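Local structure of laminin subunit ALPHA-1 (Mus musculus, 2JD4) at residues E214-R219 with D322-G327; Q223-F228 with T287-K292; G235-I240 with L250-G255; D246-E251 with T316-N321; L258-N263 with S337-A342. The protein is a basement-membrane laminin chain whose LG4-5 domain pair binds divalent metal ions and probably helps attach laminin to cell surfaces. The protein carries 4 engineered substitutions. All coordinates share one frame; numbering follows the deposited sequence.

Contact 1. Residues E214-R219 with D322-G327; sequences EGYKVR and DPIYVG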
# COMPACT_ATOMS: atom_id res chain seq x y z
N GLU A 214 -7.63 -10.71 13.75
CA GLU A 214 -7.46 -11.71 14.81
C GLU A 214 -7.09 -11.07 16.15
O GLU A 214 -7.14 -11.73 17.19
CB GLU A 214 -6.40 -12.75 14.40
CG GLU A 214 -4.97 -12.23 14.29
CD GLU A 214 -4.70 -11.51 12.98
OE1 GLU A 214 -3.52 -11.19 12.72
OE2 GLU A 214 -5.66 -11.26 12.21
N GLY A 215 -6.71 -9.80 16.12
CA GLY A 215 -6.36 -9.10 17.35
C GLY A 215 -4.88 -8.86 17.58
O GLY A 215 -4.05 -9.72 17.29
N TYR A 216 -4.56 -7.69 18.12
CA TYR A 216 -3.18 -7.33 18.40
C TYR A 216 -3.04 -7.12 19.91
O TYR A 216 -3.91 -6.52 20.54
CB TYR A 216 -2.79 -6.04 17.67
CG TYR A 216 -1.29 -5.76 17.69
CD1 TYR A 216 -0.42 -6.46 16.84
CD2 TYR A 216 -0.74 -4.85 18.59
CE1 TYR A 216 0.96 -6.26 16.91
CE2 TYR A 216 0.64 -4.65 18.66
CZ TYR A 216 1.48 -5.36 17.82
OH TYR A 216 2.84 -5.18 17.89
N LYS A 217 -1.95 -7.62 20.48
CA LYS A 217 -1.71 -7.48 21.92
C LYS A 217 -0.55 -6.52 22.18
O LYS A 217 0.61 -6.86 21.91
CB LYS A 217 -1.37 -8.85 22.54
CG LYS A 217 -2.48 -9.88 22.41
CD LYS A 217 -2.05 -11.21 23.00
CE LYS A 217 -3.10 -12.28 22.78
NZ LYS A 217 -2.67 -13.60 23.34
N VAL A 218 -0.85 -5.34 22.70
CA VAL A 218 0.19 -4.36 22.98
C VAL A 218 1.14 -4.85 24.07
O VAL A 218 2.36 -4.78 23.91
CB VAL A 218 -0.42 -3.01 23.40
CG1 VAL A 218 0.67 -2.02 23.74
CG2 VAL A 218 -1.29 -2.46 22.26
N ARG A 219 0.58 -5.33 25.17
CA ARG A 219 1.37 -5.84 26.29
C ARG A 219 2.25 -4.75 26.91
O ARG A 219 1.82 -3.61 27.06
CB ARG A 219 2.23 -7.02 25.83
CG ARG A 219 1.47 -8.06 25.02
CD ARG A 219 0.39 -8.76 25.84
NE ARG A 219 0.90 -9.95 26.52
CZ ARG A 219 1.35 -11.03 25.89
NH1 ARG A 219 1.36 -11.08 24.56
NH2 ARG A 219 1.78 -12.07 26.59
N ASP A 322 -7.23 -6.72 20.19
CA ASP A 322 -8.18 -6.19 19.23
C ASP A 322 -7.53 -5.63 17.97
O ASP A 322 -6.31 -5.51 17.88
CB ASP A 322 -9.00 -5.12 19.93
CG ASP A 322 -9.66 -5.63 21.20
OD1 ASP A 322 -10.88 -5.85 21.19
OD2 ASP A 322 -8.94 -5.82 22.20
N PRO A 323 -8.35 -5.30 16.96
CA PRO A 323 -7.83 -4.75 15.70
C PRO A 323 -7.19 -3.38 15.86
O PRO A 323 -7.41 -2.68 16.84
CB PRO A 323 -9.07 -4.70 14.80
CG PRO A 323 -9.93 -5.81 15.34
CD PRO A 323 -9.78 -5.62 16.83
N ILE A 324 -6.38 -3.01 14.87
CA ILE A 324 -5.71 -1.72 14.87
C ILE A 324 -6.49 -0.80 13.94
O ILE A 324 -6.58 -1.06 12.74
CB ILE A 324 -4.26 -1.83 14.35
CG1 ILE A 324 -3.44 -2.76 15.25
CG2 ILE A 324 -3.62 -0.45 14.30
CD1 ILE A 324 -2.03 -3.01 14.74
N TYR A 325 -7.06 0.26 14.50
CA TYR A 325 -7.82 1.21 13.70
C TYR A 325 -6.93 2.38 13.29
O TYR A 325 -6.33 3.04 14.14
CB TYR A 325 -9.05 1.70 14.48
CG TYR A 325 -10.19 0.70 14.41
CD1 TYR A 325 -10.21 -0.44 15.22
CD2 TYR A 325 -11.19 0.84 13.44
CE1 TYR A 325 -11.19 -1.42 15.06
CE2 TYR A 325 -12.17 -0.13 13.27
CZ TYR A 325 -12.17 -1.26 14.08
OH TYR A 325 -13.12 -2.24 13.89
N VAL A 326 -6.86 2.62 11.99
CA VAL A 326 -6.02 3.69 11.45
C VAL A 326 -6.81 4.82 10.80
O VAL A 326 -7.67 4.58 9.95
CB VAL A 326 -5.03 3.14 10.41
CG1 VAL A 326 -4.08 4.24 9.98
CG2 VAL A 326 -4.26 1.95 10.98
N GLY A 327 -6.53 6.05 11.21
CA GLY A 327 -7.20 7.20 10.63
C GLY A 327 -8.61 7.51 11.11
O GLY A 327 -9.24 8.45 10.62

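Contact 2. Residues Q223-F228 with T287-K292; sequences QITLEF and TLQAHK. Engineered in segment 223-228: Q223 (natural residue Asn).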
# COMPACT_ATOMS: atom_id res chain seq x y z
N GLN A 223 6.76 -0.11 19.97
CA GLN A 223 7.22 1.14 19.37
C GLN A 223 6.45 1.40 18.08
O GLN A 223 6.42 0.55 17.19
CB GLN A 223 8.72 1.05 19.05
CG GLN A 223 9.34 2.38 18.65
CD GLN A 223 10.69 2.22 17.98
OE1 GLN A 223 11.59 1.56 18.51
NE2 GLN A 223 10.84 2.81 16.80
N ILE A 224 5.82 2.57 17.99
CA ILE A 224 5.07 2.94 16.79
C ILE A 224 5.75 4.10 16.09
O ILE A 224 6.05 5.12 16.71
CB ILE A 224 3.62 3.36 17.15
CG1 ILE A 224 2.86 2.16 17.72
CG2 ILE A 224 2.91 3.90 15.90
CD1 ILE A 224 1.44 2.48 18.16
N THR A 225 6.01 3.94 14.79
CA THR A 225 6.65 4.98 14.00
C THR A 225 5.87 5.19 12.70
O THR A 225 5.34 4.23 12.12
CB THR A 225 8.10 4.61 13.63
OG1 THR A 225 8.87 4.41 14.82
CG2 THR A 225 8.74 5.71 12.80
N LEU A 226 5.79 6.43 12.25
CA LEU A 226 5.08 6.74 11.02
C LEU A 226 5.37 8.17 10.59
O LEU A 226 5.94 8.95 11.35
CB LEU A 226 3.57 6.58 11.24
CG LEU A 226 2.85 7.49 12.25
CD1 LEU A 226 2.64 8.89 11.68
CD2 LEU A 226 1.51 6.88 12.59
N GLU A 227 4.99 8.49 9.36
CA GLU A 227 5.16 9.83 8.82
C GLU A 227 3.78 10.26 8.37
O GLU A 227 3.01 9.45 7.85
CB GLU A 227 6.11 9.84 7.62
CG GLU A 227 7.53 9.44 7.93
CD GLU A 227 8.39 9.42 6.69
OE1 GLU A 227 8.43 10.44 5.98
OE2 GLU A 227 9.03 8.37 6.42
N PHE A 228 3.44 11.53 8.57
CA PHE A 228 2.14 12.01 8.17
C PHE A 228 2.21 13.43 7.61
O PHE A 228 3.13 14.18 7.92
CB PHE A 228 1.17 11.98 9.37
CG PHE A 228 1.44 13.05 10.40
CD1 PHE A 228 0.92 14.34 10.24
CD2 PHE A 228 2.20 12.78 11.53
CE1 PHE A 228 1.16 15.34 11.19
CE2 PHE A 228 2.45 13.77 12.49
CZ PHE A 228 1.93 15.05 12.32
N THR A 287 7.75 13.38 11.05
CA THR A 287 8.02 12.05 11.57
C THR A 287 7.40 11.95 12.95
O THR A 287 7.30 12.95 13.67
CB THR A 287 9.53 11.76 11.66
OG1 THR A 287 10.14 12.68 12.58
CG2 THR A 287 10.19 11.90 10.30
N LEU A 288 6.96 10.75 13.31
CA LEU A 288 6.35 10.55 14.61
C LEU A 288 6.79 9.22 15.21
O LEU A 288 6.75 8.18 14.56
CB LEU A 288 4.82 10.60 14.47
CG LEU A 288 3.94 10.56 15.73
CD1 LEU A 288 2.53 10.97 15.35
CD2 LEU A 288 3.96 9.17 16.35
N GLN A 289 7.21 9.28 16.47
CA GLN A 289 7.66 8.10 17.20
C GLN A 289 6.93 8.07 18.54
O GLN A 289 6.88 9.07 19.24
CB GLN A 289 9.16 8.16 17.45
CG GLN A 289 10.02 8.26 16.20
CD GLN A 289 11.47 8.57 16.53
OE1 GLN A 289 12.13 7.82 17.26
NE2 GLN A 289 11.98 9.67 15.98
N ALA A 290 6.35 6.93 18.88
CA ALA A 290 5.64 6.78 20.14
C ALA A 290 6.07 5.44 20.73
O ALA A 290 5.73 4.39 20.20
CB ALA A 290 4.14 6.80 19.91
N HIS A 291 6.84 5.49 21.82
CA HIS A 291 7.34 4.27 22.44
C HIS A 291 6.71 3.97 23.79
O HIS A 291 6.69 4.83 24.68
CB HIS A 291 8.86 4.35 22.58
CG HIS A 291 9.51 3.05 22.95
ND1 HIS A 291 10.84 2.96 23.30
CD2 HIS A 291 9.02 1.79 22.98
CE1 HIS A 291 11.14 1.69 23.54
NE2 HIS A 291 10.06 0.96 23.35
N LYS A 292 6.20 2.76 23.94
CA LYS A 292 5.61 2.33 25.20
C LYS A 292 6.49 1.25 25.80
O LYS A 292 6.75 0.23 25.16
CB LYS A 292 4.21 1.76 24.99
CG LYS A 292 3.56 1.23 26.27
CD LYS A 292 2.41 0.29 25.98
CE LYS A 292 1.65 -0.09 27.25
NZ LYS A 292 2.50 -0.83 28.22

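Contact 3. Residues G235-I240 with L250-G255; sequences GVLLGI and LEIVDG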
# COMPACT_ATOMS: atom_id res chain seq x y z
N GLY A 235 -7.59 15.09 13.84
CA GLY A 235 -7.69 13.81 13.17
C GLY A 235 -7.07 12.67 13.94
O GLY A 235 -5.95 12.78 14.45
N VAL A 236 -7.81 11.57 14.04
CA VAL A 236 -7.33 10.38 14.73
C VAL A 236 -6.31 9.69 13.84
O VAL A 236 -6.51 9.57 12.63
CB VAL A 236 -8.49 9.40 15.00
CG1 VAL A 236 -7.94 8.09 15.56
CG2 VAL A 236 -9.50 10.03 15.97
N LEU A 237 -5.22 9.22 14.43
CA LEU A 237 -4.18 8.53 13.66
C LEU A 237 -4.24 7.02 13.89
O LEU A 237 -4.29 6.24 12.94
CB LEU A 237 -2.79 9.06 14.04
CG LEU A 237 -2.50 10.51 13.61
CD1 LEU A 237 -1.19 10.99 14.25
CD2 LEU A 237 -2.40 10.58 12.08
N LEU A 238 -4.23 6.60 15.16
CA LEU A 238 -4.26 5.18 15.46
C LEU A 238 -4.83 4.85 16.84
O LEU A 238 -4.68 5.62 17.79
CB LEU A 238 -2.84 4.61 15.33
CG LEU A 238 -2.56 3.12 15.52
CD1 LEU A 238 -1.35 2.72 14.66
CD2 LEU A 238 -2.33 2.80 17.00
N GLY A 239 -5.50 3.70 16.92
CA GLY A 239 -6.09 3.25 18.17
C GLY A 239 -6.22 1.74 18.25
O GLY A 239 -6.60 1.07 17.27
N ILE A 240 -5.88 1.18 19.40
CA ILE A 240 -5.99 -0.26 19.65
C ILE A 240 -6.64 -0.34 21.03
O ILE A 240 -6.02 0.04 22.03
CB ILE A 240 -4.62 -0.95 19.69
CG1 ILE A 240 -3.85 -0.66 18.39
CG2 ILE A 240 -4.80 -2.46 19.85
CD1 ILE A 240 -2.44 -1.23 18.37
N LEU A 250 -3.34 7.37 19.45
CA LEU A 250 -2.50 8.43 18.89
C LEU A 250 -3.44 9.31 18.07
O LEU A 250 -4.15 8.81 17.19
CB LEU A 250 -1.43 7.82 17.99
CG LEU A 250 -0.12 8.58 17.76
CD1 LEU A 250 0.64 8.69 19.07
CD2 LEU A 250 0.73 7.84 16.73
N GLU A 251 -3.47 10.60 18.36
CA GLU A 251 -4.37 11.51 17.66
C GLU A 251 -3.86 12.95 17.61
O GLU A 251 -3.01 13.36 18.40
CB GLU A 251 -5.75 11.50 18.33
CG GLU A 251 -5.68 11.49 19.85
CD GLU A 251 -7.03 11.64 20.54
OE1 GLU A 251 -8.07 11.24 19.98
OE2 GLU A 251 -7.05 12.15 21.69
N ILE A 252 -4.41 13.71 16.66
CA ILE A 252 -4.07 15.12 16.49
C ILE A 252 -5.31 15.90 16.91
O ILE A 252 -6.38 15.75 16.32
CB ILE A 252 -3.75 15.46 15.01
CG1 ILE A 252 -2.55 14.64 14.52
CG2 ILE A 252 -3.47 16.94 14.87
CD1 ILE A 252 -2.16 14.93 13.08
N VAL A 253 -5.19 16.72 17.95
CA VAL A 253 -6.30 17.52 18.44
C VAL A 253 -5.86 18.98 18.59
O VAL A 253 -4.97 19.29 19.38
CB VAL A 253 -6.80 17.01 19.81
CG1 VAL A 253 -7.92 17.90 20.34
CG2 VAL A 253 -7.29 15.57 19.67
N ASP A 254 -6.47 19.86 17.80
CA ASP A 254 -6.16 21.28 17.82
C ASP A 254 -4.69 21.59 17.56
O ASP A 254 -4.10 22.45 18.22
CB ASP A 254 -6.58 21.90 19.16
CG ASP A 254 -8.07 21.78 19.40
OD1 ASP A 254 -8.85 22.14 18.49
OD2 ASP A 254 -8.46 21.33 20.50
N GLY A 255 -4.10 20.90 16.58
CA GLY A 255 -2.71 21.14 16.24
C GLY A 255 -1.67 20.45 17.10
O GLY A 255 -0.48 20.57 16.83

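Contact 4. Residues D246-E251 with T316-N321; sequences DAIGLE and TSADTN. With MG (magnesium ion), chain D.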
# COMPACT_ATOMS: atom_id res chain seq x y z
N ASP A 246 -8.11 -1.39 29.15
CA ASP A 246 -6.80 -1.38 28.50
C ASP A 246 -6.84 -0.91 27.04
O ASP A 246 -7.57 -1.46 26.23
CB ASP A 246 -6.19 -2.79 28.58
CG ASP A 246 -5.76 -3.16 30.00
OD1 ASP A 246 -6.24 -2.51 30.95
OD2 ASP A 246 -4.95 -4.09 30.15
N ALA A 247 -6.03 0.10 26.73
CA ALA A 247 -5.98 0.64 25.36
C ALA A 247 -4.90 1.70 25.15
O ALA A 247 -4.36 2.26 26.12
CB ALA A 247 -7.34 1.23 25.00
N ILE A 248 -4.58 1.97 23.89
CA ILE A 248 -3.60 3.00 23.53
C ILE A 248 -4.16 3.79 22.34
O ILE A 248 -4.94 3.27 21.55
CB ILE A 248 -2.23 2.41 23.12
CG1 ILE A 248 -2.34 1.65 21.79
CG2 ILE A 248 -1.71 1.48 24.21
CD1 ILE A 248 -0.99 1.26 21.21
N GLY A 249 -3.76 5.06 22.23
CA GLY A 249 -4.25 5.89 21.14
C GLY A 249 -3.29 6.99 20.73
O GLY A 249 -2.52 7.48 21.55
N LEU A 250 -3.34 7.37 19.45
CA LEU A 250 -2.50 8.43 18.89
C LEU A 250 -3.44 9.31 18.07
O LEU A 250 -4.15 8.81 17.19
CB LEU A 250 -1.43 7.82 17.99
CG LEU A 250 -0.12 8.58 17.76
CD1 LEU A 250 0.64 8.69 19.07
CD2 LEU A 250 0.73 7.84 16.73
N GLU A 251 -3.47 10.60 18.36
CA GLU A 251 -4.37 11.51 17.66
C GLU A 251 -3.86 12.95 17.61
O GLU A 251 -3.01 13.36 18.40
CB GLU A 251 -5.75 11.50 18.33
CG GLU A 251 -5.68 11.49 19.85
CD GLU A 251 -7.03 11.64 20.54
OE1 GLU A 251 -8.07 11.24 19.98
OE2 GLU A 251 -7.05 12.15 21.69
N THR A 316 1.53 -2.28 34.15
CA THR A 316 2.36 -1.90 33.01
C THR A 316 1.97 -2.54 31.68
O THR A 316 2.47 -2.14 30.63
CB THR A 316 3.84 -2.23 33.28
OG1 THR A 316 3.97 -3.62 33.61
CG2 THR A 316 4.38 -1.38 34.41
N SER A 317 1.08 -3.52 31.71
CA SER A 317 0.67 -4.19 30.48
C SER A 317 -0.65 -3.67 29.91
O SER A 317 -1.65 -3.59 30.62
CB SER A 317 0.56 -5.70 30.71
OG SER A 317 0.08 -6.36 29.56
N ALA A 318 -0.63 -3.29 28.64
CA ALA A 318 -1.84 -2.82 27.97
C ALA A 318 -2.38 -4.09 27.34
O ALA A 318 -2.00 -4.47 26.22
CB ALA A 318 -1.50 -1.80 26.90
N ASP A 319 -3.25 -4.76 28.07
CA ASP A 319 -3.81 -6.02 27.60
C ASP A 319 -4.89 -5.89 26.56
O ASP A 319 -6.07 -6.11 26.84
CB ASP A 319 -4.29 -6.84 28.79
CG ASP A 319 -3.17 -7.12 29.77
OD1 ASP A 319 -2.19 -7.81 29.38
OD2 ASP A 319 -3.24 -6.64 30.92
N THR A 320 -4.48 -5.53 25.35
CA THR A 320 -5.40 -5.41 24.23
C THR A 320 -5.35 -6.75 23.51
O THR A 320 -4.43 -7.54 23.72
CB THR A 320 -4.97 -4.31 23.24
OG1 THR A 320 -3.78 -4.73 22.55
CG2 THR A 320 -4.69 -3.01 23.97
N ASN A 321 -6.34 -6.99 22.67
CA ASN A 321 -6.42 -8.21 21.89
C ASN A 321 -7.47 -7.84 20.87
O ASN A 321 -8.47 -8.54 20.70
CB ASN A 321 -6.90 -9.38 22.75
CG ASN A 321 -6.54 -10.73 22.16
OD1 ASN A 321 -6.86 -11.78 22.73
ND2 ASN A 321 -5.86 -10.72 21.02
MG MG D . -4.59 -5.27 32.00
O HOH W 1 -5.82 -3.79 33.12
O HOH W 2 -2.81 -4.37 32.83
O HOH W 3 -6.14 -6.36 31.36

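Contact 5. Residues L258-N263 with S337-A342; sequences LFHVNN and SLSSRA. Engineered in segment 337-342: S337 (natural residue Cys).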
# COMPACT_ATOMS: atom_id res chain seq x y z
N LEU A 258 -1.26 13.83 20.61
CA LEU A 258 -1.45 13.18 21.90
C LEU A 258 -1.27 11.67 21.80
O LEU A 258 -1.75 11.04 20.85
CB LEU A 258 -2.86 13.47 22.44
CG LEU A 258 -3.34 14.92 22.43
CD1 LEU A 258 -4.75 15.00 23.01
CD2 LEU A 258 -2.38 15.79 23.24
N PHE A 259 -0.57 11.12 22.78
CA PHE A 259 -0.30 9.69 22.86
C PHE A 259 -0.86 9.23 24.21
O PHE A 259 -0.26 9.52 25.25
CB PHE A 259 1.21 9.44 22.77
CG PHE A 259 1.62 8.00 22.93
CD1 PHE A 259 0.83 6.97 22.44
CD2 PHE A 259 2.85 7.69 23.51
CE1 PHE A 259 1.26 5.65 22.53
CE2 PHE A 259 3.29 6.37 23.60
CZ PHE A 259 2.49 5.34 23.11
N HIS A 260 -2.00 8.56 24.19
CA HIS A 260 -2.65 8.08 25.42
C HIS A 260 -2.39 6.60 25.63
O HIS A 260 -2.33 5.82 24.68
CB HIS A 260 -4.17 8.26 25.35
CG HIS A 260 -4.61 9.64 24.98
ND1 HIS A 260 -4.44 10.72 25.81
CD2 HIS A 260 -5.24 10.10 23.87
CE1 HIS A 260 -4.94 11.80 25.23
NE2 HIS A 260 -5.43 11.45 24.05
N VAL A 261 -2.26 6.20 26.89
CA VAL A 261 -2.04 4.81 27.23
C VAL A 261 -2.77 4.50 28.53
O VAL A 261 -2.78 5.31 29.45
CB VAL A 261 -0.54 4.51 27.40
CG1 VAL A 261 -0.33 3.15 28.05
CG2 VAL A 261 0.16 4.55 26.04
N ASN A 262 -3.39 3.32 28.60
CA ASN A 262 -4.09 2.92 29.82
C ASN A 262 -3.82 1.44 30.08
O ASN A 262 -4.26 0.57 29.33
CB ASN A 262 -5.60 3.14 29.70
CG ASN A 262 -6.31 3.01 31.04
OD1 ASN A 262 -6.06 2.07 31.79
ND2 ASN A 262 -7.20 3.95 31.34
N ASN A 263 -3.09 1.17 31.16
CA ASN A 263 -2.73 -0.19 31.54
C ASN A 263 -3.69 -0.76 32.58
O ASN A 263 -3.38 -1.75 33.25
CB ASN A 263 -1.30 -0.21 32.08
CG ASN A 263 -0.30 0.33 31.07
OD1 ASN A 263 -0.24 -0.14 29.94
ND2 ASN A 263 0.49 1.32 31.48
N SER A 337 -8.71 4.86 24.70
CA SER A 337 -7.58 5.79 24.80
C SER A 337 -7.51 6.79 23.63
O SER A 337 -6.43 7.11 23.13
CB SER A 337 -6.27 5.03 24.95
OG SER A 337 -6.21 4.40 26.23
N LEU A 338 -8.67 7.28 23.23
CA LEU A 338 -8.80 8.29 22.18
C LEU A 338 -9.89 9.26 22.62
O LEU A 338 -11.00 8.84 22.93
CB LEU A 338 -9.19 7.65 20.83
CG LEU A 338 -8.05 7.01 20.02
CD1 LEU A 338 -8.61 6.39 18.74
CD2 LEU A 338 -7.00 8.07 19.69
N SER A 339 -9.58 10.55 22.68
CA SER A 339 -10.59 11.53 23.08
C SER A 339 -11.38 12.00 21.85
O SER A 339 -12.55 12.37 21.96
CB SER A 339 -9.93 12.73 23.77
OG SER A 339 -9.05 13.43 22.91
N SER A 340 -10.73 11.97 20.69
CA SER A 340 -11.37 12.40 19.45
C SER A 340 -12.00 11.26 18.67
O SER A 340 -11.64 10.10 18.84
CB SER A 340 -10.36 13.12 18.55
OG SER A 340 -10.95 13.43 17.30
N ARG A 341 -12.92 11.64 17.79
CA ARG A 341 -13.66 10.71 16.94
C ARG A 341 -13.56 11.17 15.47
O ARG A 341 -14.10 10.53 14.57
CB ARG A 341 -15.11 10.71 17.41
CG ARG A 341 -16.00 9.63 16.86
CD ARG A 341 -17.37 9.70 17.53
NE ARG A 341 -17.34 9.33 18.95
CZ ARG A 341 -17.35 8.08 19.40
NH1 ARG A 341 -17.38 7.06 18.55
NH2 ARG A 341 -17.35 7.83 20.70
N ALA A 342 -12.85 12.27 15.25
CA ALA A 342 -12.70 12.85 13.91
C ALA A 342 -11.75 12.06 13.00
O ALA A 342 -10.62 11.80 13.38
CB ALA A 342 -12.22 14.30 14.03

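Contact 1. Residues E214-R219 with D322-G327
Over one face of the Y216 ring lies the terminal methyl of I324, whose CD1 is 4.1 Å from Y216 CG; the touch is therefore at the root of the ring, not at its hydroxyl end. With CG anti to the backbone N (chi1 -168°), the rest of the ring leads away from strand 322-326, and the side chains of I240 and L353 also pack on Y216. The other flat group is the carbonyl of D322. Y216 N bonds to D322 O at 2.8 Å, while Y216 CB rests 3.6 Å from that same D322 O. The return bond from D322 N to Y216 O is weak, at 3.3 Å. G215 brings its CA to 3.6 Å from D322 O; a side chain at this positive phi (105°) would collide with the carbonyl O of E214, and its first carbon would also sit close to D322 N. Just beyond the bridge, T320 OG1 bonds to both Y216 O and V218 N, tying the loop to the metal-site segment. The Y216-D322 pair is a single antiparallel hydrogen-bonded bridge, formed just after the chain turns a corner at E214 and at the start of strand 322-326 in the laminin G beta-sandwich.

Contact 2. Residues Q223-F228 with T287-K292
Q223, an engineered residue in place of asparagine, lays its CB 4.0 Å from H291 CD2 in a non-hydrogen-bonded pair; the ring nitrogen H291 NE2 is bonded to D221. The extended chain of Q223 points its amide along its own strand, and NE2 donates to T225 OG1 at 3.2 Å, with the hydroxyl in the amide plane. I224 forms a hydrogen-bonded pair with A290: I224 N to A290 O is almost straight (173°), and the reverse bond from A290 N to I224 O measures 2.8 Å. T225, on the non-hydrogen-bonded pair with Q289, puts CG2 3.6 Å from L288 O, and its CA makes a CH...O contact with that oxygen. Replacing T225 by an alanine would remove OG1 and CG2 and is likely to leave the Q223 amide without its acceptor and L288 O less closely covered. L226 pairs with L288 through two backbone bonds; its CG stands between backbone N and carbonyl carbon (chi1 63°), which brings CD1 to 3.9 Å from L288 CB, the two side chains lying side by side. E227 lends only its CG to the methyl of T287, its OE2 being held by N350. F228 ends the walk with CE2 4.0 Å from L288 CD1. The two faces thus differ in chemistry: I224, L226, L288 and A290 form a buried apolar layer, while Q223, T225, Q289 and H291 give a polar, partly exposed surface, and the backbone ladder holds the two strands in register between them.

Contact 3. Residues G235-I240 with L250-G255
A classic beta bulge interrupts the antiparallel hairpin of strands 235-241 and 247-253, with L237 and L238 together facing L250. L250 O takes both of their amides, L237 N and L238 N each lying 3.0 Å from it, and L250 N returns a bond to L238 O. Before the bulge the ladder is regular: G235 and I252 form a hydrogen-bonded pair, with G235 N to I252 O and I252 N to G235 O both at 2.8 Å. The backbone of L237, with psi at -52°, departs from the extended form and turns its side chain to I252, CD1 meeting I252 CG1 at 3.9 Å, while L237 CB sits 3.4 Å from the doubly used L250 O. I252 CB in turn lies 3.5 Å from G235 O, where glycine offers no side chain. On the face of V236, E251 CB packs 4.1 Å from V236 CA, and its carboxylate is held by the 337-342 loop and by H260. The extra residue therefore costs no backbone bond: one carbonyl satisfies two buried N-H groups, and L237, L238, L250 and I252 all remain available to the apolar interior, where L237 and L250 both meet L288.

Contact 4. Residues D246-E251 with T316-N321
D246 and D319 share a magnesium ion, each giving it one carboxylate oxygen, OD2, at 2.2 Å from the metal in both cases. Three waters complete the ligands seen. Water 1 donates to the second oxygen of D246, OD1, at 2.6 Å, and water 2 donates to S317 O, also at 2.6 Å, so two of the metal waters are themselves steered by the two segments. In the next shell, D319 N donates to D246 OD2 at 2.8 Å, meeting it on the anti side, 21° out of the carboxylate plane; D246 OD2 is thus gripped by both metal and amide, and the metal probably keeps both carboxylates ionised. S317 OG donates to D319 OD1 at 2.7 Å from above the carboxylate plane, limiting rotation of that group. Further out, D319 is the centre of an inverse gamma turn, T320 N bonding to A318 O, which presents its side chain to the ion. Apolar packing seats the turn on strand 247-251: I248 CG2 touches A318 CB at 4.2 Å, and T320 CG2 lies 4.1 Å from A247 CA. This is the rim metal site of a laminin G domain. Two aspartates, D70 and D139, likewise serve the first domain's site, where T137 binds the metal; S317, at the same spacing before its aspartate, here reaches the ion through water.

Contact 5. Residues L258-N263 with S337-A342
The carbonyl of S337 approaches the H260 ring at a carbon edge: S337 O lies near the ring plane, 3.3 Å from H260 CD2, although neither ring nitrogen is used there. Those nitrogens are engaged elsewhere, ND1 with T269 OG1 and NE2 with E251 OE2, and this pair of bonds fixes the turn of the imidazole that shows CD2 to the carbonyl. With CG anti to the carbonyl carbon (chi1 -51°), the ring stands alongside the loop, and H260 CB packs 3.9 Å from S337 CB. S337 is engineered, replacing cysteine; its OG rests 3.7 Å from N262 CB and makes a weak bond to A247 O. The loop 337-342 thus crosses the sheet face bearing H260 and N262, opposite the F259 and V261 side that packs into the interior of the laminin G sandwich. N262 meets the loop through CB, while its OD1 is bonded to G264 N. Farther along, S339 places OG 4.3 Å from H260 NE2, too far to bond, but both bind E251 OE2, so one carboxylate oxygen joins strand and loop. S340 then starts an ST turn, its OG accepting from A342 N at 3.0 Å with an N-H...O angle of 161°.

How the contacts relate
All five contacts lie in the second laminin G domain of the chain, and contact 4 carries its magnesium site. Contact 1 is its neighbour, centres 9 Å apart, with R219 N to A318 O (2.9 Å) among the joining bonds; the side chain of D322 is about 11 Å from the ion, that of N262 in contact 5 about 7 Å. Contacts 3 and 4 share L250 and E251 of strand 247-253, and contact 5, centred 7 Å from contact 3, packs on the next strand. Contact 2 faces contact 3 across the apolar interior, L288 CD2 meeting L250 CD2 at 3.5 Å, while K292 NZ reaches T316 O (2.7 Å) in the segment that holds the metal.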